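Local coordinates for protein 401aa long hypothetical glucose-1-phosphate thymidylyltransferase (Sulfolobus tokodaii, PDB 2GGO) that transfers nucleotidyl groups to sugar 1-phosphates and probably also acetylates amino-sugar phosphates, in the making of UDP-N-acetylglucosamine and UDP-N-acetylgalactosamine, at residues A[20-23]-A[24-27]. Residues are numbered along the deposited sequence; the frame is centred on the assembly and turned at random.
Sequences TRPK and AFVP
Two successive i to i+3 backbone bonds link Pro22 to Phe25 and Lys23 to Val26, Phe25 N to Pro22 O at 2.9 Å and Val26 N to Lys23 O at 3.1 Å, and wind the chain into a short 3-10 turn. Arg21 folds back along this turn: its chain bends at chi3 (73°), passing CD 3.9 Å from Phe25 CB and bringing NH1 to Phe25 O at 3.1 Å. That N-H...O bond is moderately bent (154°), with the nitrogen above the carbonyl plane. A water gives a second, 2.6 Å hydrogen bond to Phe25 O and accepts a weak one from Arg21 NH1. Over one face of the guanidinium lies Pro27 CD, 3.9 Å from Arg21 NH1. The Phe25 ring meets the Pro22 ring at a slant, Phe25 CD2 to Pro22 CD 3.8 Å, and continues against Tyr60 and Phe61 of helix 58-64. Lys23 directs its amino group the other way, making a weak hydrogen bond to Ser10 O and a long, weak ion pair with Asp99; Gly9, probably part of the nucleotide-binding loop, is close by. The other guanidinium nitrogen, NH2, forms salt bridges with Glu302 and Glu319 of the hexapeptide-repeat beta-helix, tying this nucleotidyltransferase loop to it. With an alanine here in place of Arg21, both carboxylates would probably lose this cationic mate, and Phe25 O its side-chain donor. The buried positive charge is thus offset by two acids through NH2 while NH1 is held at Phe25 O, so that one cation fastens the turn and the interface between the two halves of the enzyme.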
loop_
_atom_site.group_PDB
_atom_site.type_symbol
_atom_site.label_atom_id
_atom_site.label_comp_id
_atom_site.label_asym_id
_atom_site.label_seq_id
_atom_site.Cartn_x
_atom_site.Cartn_y
_atom_site.Cartn_z
ATOM N N THR A 20 -7.223 10.501 -4.323
ATOM C CA THR A 20 -8.114 10.137 -5.391
ATOM C C THR A 20 -8.591 8.662 -5.373
ATOM O O THR A 20 -9.442 8.279 -6.179
ATOM C CB THR A 20 -7.475 10.380 -6.731
ATOM O OG1 THR A 20 -6.306 9.585 -6.776
ATOM C CG2 THR A 20 -7.113 11.896 -6.907
ATOM N N ARG A 21 -8.051 7.832 -4.492
ATOM C CA ARG A 21 -8.442 6.409 -4.436
ATOM C C ARG A 21 -8.314 5.956 -2.971
ATOM O O ARG A 21 -7.532 6.551 -2.224
ATOM C CB ARG A 21 -7.591 5.562 -5.397
ATOM C CG ARG A 21 -6.284 5.049 -4.817
ATOM C CD ARG A 21 -5.629 4.049 -5.763
ATOM N NE ARG A 21 -5.072 4.737 -6.939
ATOM C CZ ARG A 21 -4.833 4.180 -8.114
ATOM N NH1 ARG A 21 -5.058 2.894 -8.321
ATOM N NH2 ARG A 21 -4.345 4.917 -9.100
ATOM N N PRO A 22 -9.160 4.998 -2.502
ATOM C CA PRO A 22 -9.014 4.471 -1.123
ATOM C C PRO A 22 -7.772 3.638 -1.043
ATOM O O PRO A 22 -7.383 3.077 -2.055
ATOM C CB PRO A 22 -10.281 3.595 -0.912
ATOM C CG PRO A 22 -11.187 3.903 -2.061
ATOM C CD PRO A 22 -10.328 4.428 -3.192
ATOM N N LYS A 23 -7.098 3.560 0.097
ATOM C CA LYS A 23 -5.850 2.753 0.085
ATOM C C LYS A 23 -5.968 1.327 -0.405
ATOM O O LYS A 23 -4.972 0.748 -0.821
ATOM C CB LYS A 23 -5.135 2.719 1.422
ATOM C CG LYS A 23 -5.978 3.233 2.551
ATOM C CD LYS A 23 -5.964 2.241 3.723
ATOM C CE LYS A 23 -7.086 2.580 4.737
ATOM N NZ LYS A 23 -6.661 2.332 6.160
ATOM N N ALA A 24 -7.176 0.755 -0.331
ATOM C CA ALA A 24 -7.399 -0.643 -0.724
ATOM C C ALA A 24 -7.102 -0.796 -2.186
ATOM O O ALA A 24 -6.845 -1.901 -2.670
ATOM C CB ALA A 24 -8.860 -1.018 -0.449
ATOM N N PHE A 25 -7.126 0.324 -2.905
ATOM C CA PHE A 25 -6.893 0.299 -4.369
ATOM C C PHE A 25 -5.476 0.699 -4.837
ATOM O O PHE A 25 -5.239 0.800 -6.001
ATOM C CB PHE A 25 -7.991 1.071 -5.097
ATOM C CG PHE A 25 -9.310 0.394 -5.019
ATOM C CD1 PHE A 25 -9.605 -0.666 -5.892
ATOM C CD2 PHE A 25 -10.229 0.755 -4.052
ATOM C CE1 PHE A 25 -10.809 -1.338 -5.799
ATOM C CE2 PHE A 25 -11.431 0.083 -3.942
ATOM C CZ PHE A 25 -11.725 -0.964 -4.825
ATOM N N VAL A 26 -4.569 0.922 -3.910
ATOM C CA VAL A 26 -3.144 1.124 -4.215
ATOM C C VAL A 26 -2.694 -0.059 -5.074
ATOM O O VAL A 26 -2.933 -1.212 -4.659
ATOM C CB VAL A 26 -2.316 1.194 -2.916
ATOM C CG1 VAL A 26 -0.828 0.953 -3.165
ATOM C CG2 VAL A 26 -2.469 2.524 -2.265
ATOM N N PRO A 27 -2.050 0.206 -6.265
ATOM C CA PRO A 27 -1.620 -0.917 -7.071
ATOM C C PRO A 27 -0.292 -1.541 -6.614
ATOM O O PRO A 27 0.628 -0.877 -6.080
ATOM C CB PRO A 27 -1.531 -0.336 -8.491
ATOM C CG PRO A 27 -1.254 1.065 -8.320
ATOM C CD PRO A 27 -1.671 1.483 -6.920
HETATM O O HOH W 1 -6.701 0.589 -8.126
#